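Local structure of peptidase M42 (Thaumarchaeota archaeon SCGC AB-539-E09, 5DS0) at residues C[193-198]-C[346-351]; C[280-285]-C[340-345]; C[140-143]-C[147-150]; C[72-77]-C[101-106]; C[303-306]-C[311-314]. The protein probably removes amino acids from the N-termini of peptides, as a TET aminopeptidase of family M42 that assembles from twelve chains and binds two cobalt ions. All coordinates share one frame; numbering follows the deposited sequence.

Contact 1 of 5, residues C[193-198]-C[346-351]; sequences RRMKDQ and LIKRLD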
# COMPACT_ATOMS: atom_id res chain seq x y z
N ARG C 193 -4.33 10.62 59.77
CA ARG C 193 -4.12 11.81 60.59
C ARG C 193 -5.40 12.24 61.25
O ARG C 193 -5.45 12.45 62.45
CB ARG C 193 -3.57 12.97 59.77
CG ARG C 193 -3.36 14.23 60.60
CD ARG C 193 -2.82 15.38 59.78
NE ARG C 193 -3.78 15.93 58.83
CZ ARG C 193 -4.81 16.73 59.11
NH1 ARG C 193 -5.06 17.11 60.36
NH2 ARG C 193 -5.60 17.12 58.12
N ARG C 194 -6.45 12.35 60.45
CA ARG C 194 -7.74 12.82 60.94
C ARG C 194 -8.37 11.91 61.97
O ARG C 194 -9.04 12.37 62.89
CB ARG C 194 -8.71 13.05 59.79
CG ARG C 194 -8.58 14.52 59.33
CD ARG C 194 -8.71 14.83 57.79
NE ARG C 194 -10.10 14.74 57.37
CZ ARG C 194 -10.64 15.25 56.26
NH1 ARG C 194 -11.92 15.01 56.10
NH2 ARG C 194 -10.00 15.97 55.32
N MSE C 195 -8.16 10.61 61.81
CA MSE C 195 -8.71 9.64 62.75
C MSE C 195 -8.08 9.81 64.11
O MSE C 195 -8.77 9.70 65.12
CB MSE C 195 -8.51 8.24 62.19
CG MSE C 195 -9.52 8.07 61.06
SE MSE C 195 -9.68 6.21 60.48
CE MSE C 195 -11.46 5.83 61.25
N LYS C 196 -6.77 10.06 64.14
CA LYS C 196 -6.11 10.32 65.40
C LYS C 196 -6.53 11.68 65.96
O LYS C 196 -6.96 11.75 67.10
CB LYS C 196 -4.60 10.24 65.26
CG LYS C 196 -3.90 10.47 66.59
CD LYS C 196 -2.66 9.62 66.75
CE LYS C 196 -2.15 9.66 68.18
NZ LYS C 196 -0.89 8.87 68.30
N ASP C 197 -6.45 12.73 65.15
CA ASP C 197 -6.81 14.09 65.59
C ASP C 197 -8.21 14.24 66.18
O ASP C 197 -8.39 14.96 67.16
CB ASP C 197 -6.67 15.12 64.45
CG ASP C 197 -5.32 15.80 64.43
OD1 ASP C 197 -4.64 15.87 65.49
OD2 ASP C 197 -4.91 16.29 63.36
N GLN C 198 -9.19 13.55 65.61
CA GLN C 198 -10.56 13.63 66.10
C GLN C 198 -10.98 12.42 66.93
O GLN C 198 -12.17 12.20 67.16
CB GLN C 198 -11.50 13.78 64.91
CG GLN C 198 -11.16 14.93 63.99
CD GLN C 198 -11.96 14.90 62.71
OE1 GLN C 198 -13.06 14.34 62.65
NE2 GLN C 198 -11.41 15.50 61.66
N LEU C 346 -15.54 3.98 55.75
CA LEU C 346 -15.35 2.55 55.51
C LEU C 346 -14.63 1.92 56.68
O LEU C 346 -15.08 0.92 57.23
CB LEU C 346 -14.55 2.31 54.24
CG LEU C 346 -15.22 2.74 52.94
CD1 LEU C 346 -14.22 2.64 51.81
CD2 LEU C 346 -16.44 1.90 52.64
N ILE C 347 -13.52 2.53 57.06
CA ILE C 347 -12.72 2.01 58.16
C ILE C 347 -13.51 1.92 59.47
O ILE C 347 -13.36 0.96 60.22
CB ILE C 347 -11.45 2.87 58.33
CG1 ILE C 347 -10.51 2.64 57.16
CG2 ILE C 347 -10.72 2.54 59.63
CD1 ILE C 347 -9.49 3.72 56.99
N LYS C 348 -14.33 2.93 59.75
CA LYS C 348 -15.20 2.90 60.91
C LYS C 348 -16.04 1.63 60.98
O LYS C 348 -16.21 1.07 62.06
CB LYS C 348 -16.13 4.11 60.93
CG LYS C 348 -15.49 5.36 61.52
CD LYS C 348 -16.29 6.65 61.33
CE LYS C 348 -17.54 6.66 62.18
NZ LYS C 348 -18.51 7.65 61.63
N ARG C 349 -16.51 1.15 59.83
CA ARG C 349 -17.47 0.04 59.77
C ARG C 349 -16.88 -1.33 59.44
O ARG C 349 -17.60 -2.33 59.41
CB ARG C 349 -18.56 0.37 58.76
CG ARG C 349 -19.48 1.49 59.18
CD ARG C 349 -20.32 1.97 57.99
NE ARG C 349 -21.19 3.09 58.33
CZ ARG C 349 -20.79 4.34 58.55
NH1 ARG C 349 -19.50 4.67 58.49
NH2 ARG C 349 -21.69 5.26 58.86
N LEU C 350 -15.58 -1.39 59.18
CA LEU C 350 -14.95 -2.67 58.80
C LEU C 350 -14.50 -3.47 60.02
O LEU C 350 -13.32 -3.56 60.31
CB LEU C 350 -13.77 -2.44 57.84
CG LEU C 350 -14.11 -2.08 56.39
CD1 LEU C 350 -12.87 -1.59 55.67
CD2 LEU C 350 -14.71 -3.26 55.64
N ASP C 351 -15.48 -4.02 60.74
CA ASP C 351 -15.19 -4.89 61.90
C ASP C 351 -14.94 -6.32 61.42
O ASP C 351 -15.15 -6.62 60.25
CB ASP C 351 -16.30 -4.82 62.95
CG ASP C 351 -17.68 -5.14 62.39
OD1 ASP C 351 -17.77 -5.67 61.27
OD2 ASP C 351 -18.69 -4.86 63.08
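Met195 and Lys348 bring the two backbones closest, with a CA-CA separation of 9.5 Å between the ends of helix 179-197 and helix 333-349. That gap is wide, and one long side chain spans most of it. Residue 195 is selenomethionine. Its CG is anti to the carbonyl carbon (chi1 -74°), its CB points at the other helix, and the chain bends only at the last torsion. This bend lays the methyl end against the partner. The terminal CE of Met195 comes 3.7 Å from CG2 of Ile347. The selenium follows close behind, with SE of Met195 3.9 Å from the same CG2 of Ile347. The branch methyl of Ile347 therefore meets both heavy atoms at the end of the Met195 chain, and the two side chains run obliquely past one another. Lys348 adds only its aliphatic root: its CG lies 4.1 Å from CE of Met195. Its NZ goes to Glu345 in a long, weak ion pair. The contact is thus purely apolar. The pairing is plain packing between two helix ends. Ile344, a turn earlier on helix 333-349, also touches Met195. The loop after helix 179-197 closes the seam, with Ile200 touching both Met195 and Lys348 and His202 touching Ile347. Phe278 of helix 273-285 touches Leu346 of helix 333-349 and Leu350 just beyond it.

Contact 2 of 5, residues C[280-285]-C[340-345]; sequences INVAKQ and IRLVIE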
# COMPACT_ATOMS: atom_id res chain seq x y z
N ILE C 280 -20.34 0.90 48.02
CA ILE C 280 -21.42 1.63 47.38
C ILE C 280 -22.44 2.10 48.41
O ILE C 280 -22.90 3.25 48.35
CB ILE C 280 -22.11 0.80 46.27
CG1 ILE C 280 -21.18 0.69 45.06
CG2 ILE C 280 -23.41 1.44 45.83
CD1 ILE C 280 -21.56 -0.40 44.08
N ASN C 281 -22.77 1.23 49.37
CA ASN C 281 -23.78 1.55 50.39
C ASN C 281 -23.26 2.52 51.43
O ASN C 281 -23.96 3.46 51.80
CB ASN C 281 -24.28 0.29 51.08
CG ASN C 281 -25.03 -0.63 50.13
OD1 ASN C 281 -25.51 -0.22 49.07
ND2 ASN C 281 -25.10 -1.90 50.49
N VAL C 282 -22.03 2.32 51.88
CA VAL C 282 -21.44 3.24 52.82
C VAL C 282 -21.44 4.66 52.24
O VAL C 282 -21.76 5.62 52.94
CB VAL C 282 -20.03 2.82 53.22
CG1 VAL C 282 -19.31 3.93 53.98
CG2 VAL C 282 -20.09 1.56 54.08
N ALA C 283 -21.09 4.77 50.96
CA ALA C 283 -21.04 6.06 50.29
C ALA C 283 -22.42 6.69 50.17
O ALA C 283 -22.57 7.88 50.41
CB ALA C 283 -20.40 5.91 48.92
N LYS C 284 -23.41 5.89 49.80
CA LYS C 284 -24.78 6.37 49.67
C LYS C 284 -25.33 6.87 50.99
O LYS C 284 -25.96 7.91 51.06
CB LYS C 284 -25.70 5.26 49.15
CG LYS C 284 -27.04 5.77 48.71
CD LYS C 284 -28.01 4.65 48.42
CE LYS C 284 -29.29 5.23 47.83
NZ LYS C 284 -30.38 4.21 47.77
N GLN C 285 -25.08 6.09 52.04
CA GLN C 285 -25.51 6.40 53.38
C GLN C 285 -24.84 7.65 53.92
O GLN C 285 -25.48 8.47 54.58
CB GLN C 285 -25.22 5.21 54.28
CG GLN C 285 -25.73 5.32 55.71
CD GLN C 285 -25.24 4.17 56.59
OE1 GLN C 285 -24.15 3.61 56.37
NE2 GLN C 285 -26.03 3.83 57.61
N ILE C 340 -11.21 11.10 51.05
CA ILE C 340 -10.77 11.01 52.43
C ILE C 340 -11.96 10.70 53.34
O ILE C 340 -11.90 9.79 54.16
CB ILE C 340 -10.07 12.29 52.91
CG1 ILE C 340 -8.74 12.48 52.19
CG2 ILE C 340 -9.83 12.20 54.41
CD1 ILE C 340 -8.18 13.87 52.35
N ARG C 341 -13.05 11.45 53.18
CA ARG C 341 -14.27 11.18 53.95
C ARG C 341 -14.71 9.73 53.78
O ARG C 341 -15.01 9.05 54.76
CB ARG C 341 -15.40 12.10 53.51
CG ARG C 341 -15.29 13.52 53.99
CD ARG C 341 -16.49 14.33 53.54
NE ARG C 341 -16.17 15.76 53.38
CZ ARG C 341 -16.46 16.74 54.25
NH1 ARG C 341 -16.14 18.01 53.96
NH2 ARG C 341 -17.01 16.47 55.44
N LEU C 342 -14.74 9.26 52.55
CA LEU C 342 -15.23 7.93 52.26
C LEU C 342 -14.39 6.84 52.95
O LEU C 342 -14.96 5.92 53.53
CB LEU C 342 -15.25 7.68 50.75
CG LEU C 342 -15.69 6.29 50.31
CD1 LEU C 342 -17.10 5.97 50.80
CD2 LEU C 342 -15.60 6.15 48.80
N VAL C 343 -13.07 6.95 52.86
CA VAL C 343 -12.18 5.92 53.42
C VAL C 343 -12.37 5.85 54.94
O VAL C 343 -12.40 4.76 55.51
CB VAL C 343 -10.65 6.05 53.06
CG1 VAL C 343 -10.37 5.56 51.64
CG2 VAL C 343 -10.11 7.45 53.22
N ILE C 344 -12.55 7.00 55.59
CA ILE C 344 -12.81 7.03 57.02
C ILE C 344 -14.09 6.28 57.36
O ILE C 344 -14.09 5.42 58.25
CB ILE C 344 -12.84 8.48 57.53
CG1 ILE C 344 -11.42 9.06 57.54
CG2 ILE C 344 -13.44 8.55 58.93
CD1 ILE C 344 -11.33 10.55 57.77
N GLU C 345 -15.18 6.58 56.66
CA GLU C 345 -16.45 5.90 56.91
C GLU C 345 -16.31 4.40 56.74
O GLU C 345 -16.93 3.63 57.47
CB GLU C 345 -17.54 6.42 55.97
CG GLU C 345 -17.91 7.88 56.14
CD GLU C 345 -18.11 8.28 57.58
OE1 GLU C 345 -19.03 7.75 58.24
OE2 GLU C 345 -17.37 9.17 58.04
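Val282 and Ala283 of helix 273-285 pack on Leu342 and Glu345 of helix 333-349, a helix-helix crossing in the catalytic domain of the M42 fold. The axes of segments 280-285 and 340-345 approach to 9.8 Å and cross at 115°. CB of Val282 points toward the partner helix. Its CG1, set anti to the backbone N (chi1 168°), reaches the root of Glu345, and CG1 of Val282 sits 3.6 Å from CB of Glu345. The rest of Glu345 does not follow. Its chain bends at chi2 (-47°) and leads the carboxylate away, where OE1 forms a salt bridge with Arg349. Only the aliphatic start of this acid belongs to the apolar seam. CB of Leu342 does not aim at the other helix, but its CD1 branch swings in. CD1 of Leu342 meets the methyl of Ala283 and brushes CG1 of Val282 at 4.4 Å. At Ala283, a small residue, the backbones are closest, its CA 6.4 Å from CA of Leu342. Leu290, from the loop after helix 273-285, touches both Ala283 and Leu342. CD1 of Leu342 is 3.8 Å from CB of Ala283 and 4.0 Å from its CA.

Contact 3 of 5, residues C[140-143]-C[147-150]; sequences IGAT and EAEE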
# COMPACT_ATOMS: atom_id res chain seq x y z
N ILE C 140 21.16 18.80 27.94
CA ILE C 140 21.43 19.47 29.21
C ILE C 140 22.32 20.70 29.03
O ILE C 140 22.87 21.22 30.00
CB ILE C 140 22.06 18.52 30.25
CG1 ILE C 140 23.37 17.94 29.72
CG2 ILE C 140 21.09 17.40 30.57
CD1 ILE C 140 24.24 17.30 30.78
N GLY C 141 22.43 21.18 27.79
CA GLY C 141 23.17 22.40 27.49
C GLY C 141 24.66 22.15 27.37
O GLY C 141 25.45 23.10 27.38
N ALA C 142 25.03 20.89 27.23
CA ALA C 142 26.44 20.53 27.13
C ALA C 142 26.86 20.57 25.67
O ALA C 142 26.03 20.44 24.78
CB ALA C 142 26.67 19.16 27.72
N THR C 143 28.16 20.77 25.45
CA THR C 143 28.71 20.87 24.09
C THR C 143 29.72 19.75 23.78
O THR C 143 30.32 19.75 22.72
CB THR C 143 29.39 22.24 23.86
OG1 THR C 143 30.39 22.45 24.86
CG2 THR C 143 28.38 23.37 23.93
N GLU C 147 32.00 17.94 28.96
CA GLU C 147 31.21 18.99 29.59
C GLU C 147 29.97 18.39 30.27
O GLU C 147 29.50 18.86 31.31
CB GLU C 147 30.85 20.06 28.56
CG GLU C 147 30.31 21.36 29.13
CD GLU C 147 30.35 22.50 28.13
OE1 GLU C 147 31.42 23.11 27.98
OE2 GLU C 147 29.30 22.82 27.51
N ALA C 148 29.47 17.31 29.68
CA ALA C 148 28.35 16.55 30.26
C ALA C 148 28.76 15.80 31.51
O ALA C 148 28.02 15.80 32.49
CB ALA C 148 27.82 15.56 29.24
N GLU C 149 29.90 15.14 31.45
CA GLU C 149 30.44 14.42 32.61
C GLU C 149 30.70 15.35 33.79
O GLU C 149 30.42 14.98 34.92
CB GLU C 149 31.72 13.65 32.23
CG GLU C 149 31.46 12.25 31.66
CD GLU C 149 32.59 11.73 30.79
OE1 GLU C 149 33.73 12.25 30.87
OE2 GLU C 149 32.33 10.81 29.99
N GLU C 150 31.17 16.57 33.53
CA GLU C 150 31.40 17.57 34.59
C GLU C 150 30.16 17.86 35.43
O GLU C 150 30.28 18.19 36.60
CB GLU C 150 31.92 18.88 34.01
CG GLU C 150 33.42 18.87 33.74
CD GLU C 150 33.86 20.04 32.86
OE1 GLU C 150 33.21 21.13 32.89
OE2 GLU C 150 34.85 19.87 32.12
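Thr143 and Glu147 make the polar part of this contact. OE2 of Glu147 accepts two bonds from one residue. The hydroxyl donates the first, with OG1 of Thr143 2.9 Å from OE2 of Glu147. It arrives from above the carboxylate plane, 59° out of it. The second is weak: N of Thr143 lies 3.1 Å from OE2 of Glu147, with a bent N-H...O angle of 129°. Glu147 reaches back because its CG is anti to the backbone N (chi1 -166°) and the chain stays extended beyond it. This side chain ties the first turn of the helix to the loop that leads into it.

The apolar part joins Ala142 and Ile140 to Ala148. CB of Ala142 stands 4.1 Å from CB of Ala148, and the two backbones are closest here. CD1 of Ile140 extends the patch, 4.3 Å from CB of Ala148. Between Ile140 and Ala142, Gly141 turns the chain with a positive phi.

A second subunit covers this loop: its Gln169 bonds O of Ile140, and its Arg322 bonds O of Ala142. The loop runs from strand 137-139 of the closed barrel into helix 145-150, so the helix folds back onto the preceding chain.

Contact 4 of 5, residues C[72-77]-C[101-106]; sequences FIVSSI and VVVRTC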
# COMPACT_ATOMS: atom_id res chain seq x y z
N PHE C 72 12.28 8.60 33.94
CA PHE C 72 13.26 8.07 32.98
C PHE C 72 14.56 7.76 33.70
O PHE C 72 14.73 8.09 34.89
CB PHE C 72 13.53 9.06 31.84
CG PHE C 72 12.32 9.83 31.40
CD1 PHE C 72 11.96 11.00 32.04
CD2 PHE C 72 11.53 9.37 30.37
CE1 PHE C 72 10.83 11.70 31.65
CE2 PHE C 72 10.40 10.07 29.98
CZ PHE C 72 10.05 11.24 30.62
N ILE C 73 15.49 7.16 32.98
CA ILE C 73 16.77 6.82 33.52
C ILE C 73 17.81 7.00 32.42
O ILE C 73 17.55 6.68 31.26
CB ILE C 73 16.75 5.37 34.07
CG1 ILE C 73 18.04 5.05 34.81
CG2 ILE C 73 16.52 4.35 32.95
CD1 ILE C 73 17.93 3.83 35.69
N VAL C 74 18.99 7.48 32.80
CA VAL C 74 20.04 7.75 31.82
C VAL C 74 20.61 6.43 31.29
O VAL C 74 21.05 5.58 32.06
CB VAL C 74 21.19 8.58 32.43
CG1 VAL C 74 22.28 8.83 31.40
CG2 VAL C 74 20.68 9.91 32.93
N SER C 75 20.60 6.27 29.97
CA SER C 75 21.10 5.05 29.33
C SER C 75 22.46 5.22 28.67
O SER C 75 23.13 4.23 28.40
CB SER C 75 20.06 4.49 28.34
OG SER C 75 19.94 5.31 27.19
N SER C 76 22.87 6.46 28.40
CA SER C 76 24.21 6.75 27.86
C SER C 76 24.47 8.24 27.76
O SER C 76 23.54 9.04 27.83
CB SER C 76 24.39 6.15 26.48
OG SER C 76 23.92 7.03 25.46
N ILE C 77 25.74 8.59 27.62
CA ILE C 77 26.15 9.94 27.25
C ILE C 77 26.77 9.86 25.87
O ILE C 77 27.75 9.16 25.68
CB ILE C 77 27.20 10.55 28.21
CG1 ILE C 77 26.64 10.69 29.62
CG2 ILE C 77 27.65 11.91 27.74
CD1 ILE C 77 26.96 9.51 30.50
N VAL C 101 13.01 18.22 31.97
CA VAL C 101 13.24 17.16 32.91
C VAL C 101 14.37 17.57 33.82
O VAL C 101 15.07 18.54 33.55
CB VAL C 101 13.62 15.83 32.21
CG1 VAL C 101 12.44 15.31 31.39
CG2 VAL C 101 14.86 15.99 31.34
N VAL C 102 14.54 16.80 34.88
CA VAL C 102 15.66 17.00 35.77
C VAL C 102 16.25 15.64 36.18
O VAL C 102 15.53 14.71 36.54
CB VAL C 102 15.29 17.89 36.99
CG1 VAL C 102 13.99 17.45 37.63
CG2 VAL C 102 16.39 17.87 38.03
N VAL C 103 17.57 15.58 36.11
CA VAL C 103 18.33 14.37 36.36
C VAL C 103 18.99 14.52 37.71
O VAL C 103 19.57 15.56 37.99
CB VAL C 103 19.46 14.24 35.34
CG1 VAL C 103 20.19 12.92 35.51
CG2 VAL C 103 18.93 14.35 33.92
N ARG C 104 18.93 13.48 38.53
CA ARG C 104 19.63 13.53 39.81
C ARG C 104 20.97 12.82 39.73
O ARG C 104 21.03 11.60 39.60
CB ARG C 104 18.79 12.92 40.94
CG ARG C 104 19.39 13.20 42.30
CD ARG C 104 18.53 12.64 43.43
NE ARG C 104 18.48 11.18 43.37
CZ ARG C 104 17.60 10.43 44.02
NH1 ARG C 104 16.68 10.99 44.80
NH2 ARG C 104 17.63 9.11 43.88
N THR C 105 22.04 13.61 39.78
CA THR C 105 23.40 13.09 39.75
C THR C 105 23.98 13.10 41.16
O THR C 105 23.34 13.58 42.09
CB THR C 105 24.31 13.94 38.84
OG1 THR C 105 24.43 15.26 39.38
CG2 THR C 105 23.74 14.02 37.45
N CYS C 106 25.18 12.55 41.30
CA CYS C 106 25.93 12.65 42.55
C CYS C 106 26.25 14.13 42.90
O CYS C 106 26.40 14.46 44.07
CB CYS C 106 27.22 11.81 42.46
SG CYS C 106 28.25 12.18 41.02
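The interior of the six-stranded antiparallel barrel holds this contact, where strands 71-77 and 100-105 face each other. They are not paired in the sheet. Strand 158-161 lies between them, and the nearest CA atoms, of Val74 and Val103, are 8.2 Å apart. Two side-chain pairs bridge the gap. In the first, CE1 of Phe72 meets CG1 of Val101 at 4.0 Å. The methyl comes to the ring obliquely, and the two side chains lie at about a right angle. CB of Phe72 points toward strand 100-105, and CG lies beside the backbone N (chi1 -37°). In the second pair CG2 of Val74 meets CG1 of Val103, also at 4.0 Å and again nearly at right angles. Val103 turns CG1 anti to its backbone N (chi1 -175°), which carries that methyl across although its CB does not aim at strand 71-77. All four residues are buried and the contact is purely apolar. Ile159 of the intervening strand touches Phe72, Val74 and Val101, so it packs into the same core. Phe72 is also stacked on Trp91 and meets Phe85 edge-to-face. Gln294 of a third subunit bonds O of Val74. Aliphatic and aromatic side chains meeting across the interior are characteristic of a closed beta barrel, here the smaller domain of the M42 peptidase fold.

Contact 5 of 5, residues C[303-306]-C[311-314]; sequences GRIH and GCPS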
# COMPACT_ATOMS: atom_id res chain seq x y z
N GLY C 303 -3.89 -5.66 42.10
CA GLY C 303 -3.59 -6.82 41.30
C GLY C 303 -2.70 -7.83 42.00
O GLY C 303 -2.85 -9.03 41.77
N ARG C 304 -1.81 -7.34 42.86
CA ARG C 304 -0.93 -8.20 43.67
C ARG C 304 -1.44 -8.45 45.08
O ARG C 304 -1.33 -9.56 45.59
CB ARG C 304 0.48 -7.60 43.76
CG ARG C 304 1.29 -7.70 42.50
CD ARG C 304 1.48 -9.11 41.98
NE ARG C 304 2.65 -9.11 41.11
CZ ARG C 304 2.66 -8.74 39.83
NH1 ARG C 304 1.54 -8.36 39.22
NH2 ARG C 304 3.81 -8.76 39.14
N ILE C 305 -1.97 -7.41 45.70
CA ILE C 305 -2.47 -7.50 47.07
C ILE C 305 -3.55 -8.56 47.23
O ILE C 305 -3.50 -9.34 48.19
CB ILE C 305 -3.00 -6.13 47.54
CG1 ILE C 305 -1.83 -5.18 47.79
CG2 ILE C 305 -3.82 -6.28 48.81
CD1 ILE C 305 -2.22 -3.72 47.84
N HIS C 306 -4.51 -8.60 46.30
CA HIS C 306 -5.67 -9.50 46.45
C HIS C 306 -5.29 -10.95 46.24
O HIS C 306 -6.09 -11.83 46.50
CB HIS C 306 -6.84 -9.06 45.56
CG HIS C 306 -6.85 -9.63 44.17
ND1 HIS C 306 -6.01 -9.18 43.17
CD2 HIS C 306 -7.65 -10.56 43.59
CE1 HIS C 306 -6.28 -9.83 42.05
NE2 HIS C 306 -7.27 -10.67 42.28
N GLY C 311 -5.60 -15.16 49.44
CA GLY C 311 -6.44 -14.16 48.83
C GLY C 311 -6.79 -13.10 49.84
O GLY C 311 -6.70 -13.31 51.05
N CYS C 312 -7.19 -11.95 49.34
CA CYS C 312 -7.56 -10.84 50.19
C CYS C 312 -8.61 -10.01 49.45
O CYS C 312 -8.32 -9.49 48.37
CB CYS C 312 -6.34 -9.98 50.49
SG CYS C 312 -6.72 -8.44 51.33
N PRO C 313 -9.82 -9.90 50.01
CA PRO C 313 -10.82 -9.07 49.34
C PRO C 313 -10.34 -7.63 49.22
O PRO C 313 -9.88 -7.04 50.19
CB PRO C 313 -12.04 -9.15 50.27
CG PRO C 313 -11.75 -10.24 51.23
CD PRO C 313 -10.27 -10.36 51.32
N SER C 314 -10.44 -7.08 48.01
CA SER C 314 -9.91 -5.75 47.75
C SER C 314 -10.78 -4.99 46.80
O SER C 314 -11.56 -5.57 46.04
CB SER C 314 -8.51 -5.84 47.15
OG SER C 314 -7.71 -6.76 47.87
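His306 and Cys312 are joined through their backbones. N of Cys312 donates to O of His306 at 3.0 Å, with an N-H...O angle of 145° and the donor well above the carbonyl plane. The same oxygen takes a CA-H...O contact from Gly311, whose CA is 3.3 Å away from O of His306. A matching contact runs the other way, from CA of His306 to O of Cys312. The two segments thus meet at both carbonyls, one through a hydrogen bond, the other through a weak CA-H...O contact. OG of Ser314 sits 3.4 Å from CB of His306, and CG2 of Ile305 lies 4.0 Å from OG of Ser314. CB of Cys312 rests 3.7 Å from O of Ile305.

Further out, several bonds hold these groups in place. OG of Ser314 donates to O of Cys312 at 2.8 Å, which holds the hydroxyl against its own segment. The imidazole of His306 is turned back beside the helix it follows (chi1 89°), and its ND1 bonds O of Ala302. Gly311 has a positive phi, which suits a residue without a side chain. Ala233 of strand 232-240 touches Ile305, Cys312 and Ser314 and bonds the backbone of Pro313. Arg219 of a fourth subunit packs on His306. The arrangement is a helix-to-strand connection, leading from helix 302-305 into strand 314-322 of the central mixed sheet in the catalytic domain.

How the contacts relate
Contacts 4 and 3 come first along the chain. Contact 4 lies in the beta barrel and contact 3 on the loop and helix that follow one of its strands. Their centres are 12 Å apart, and they touch where CB of Ala148 meets CG2 of Ile77 at 3.9 Å. Contacts 1 and 2 share helix 333-349, with centres 11 Å apart; contact 5 is about 20 Å from the centre of contact 2. Contact 1 spans the segments of contact 2, which in turn span those of contact 5. The two groups thus lie in two domains of the chain, barrel and mixed sheet. Contacts 3, 4 and 5 also meet other subunits, while contacts 1 and 2 do not.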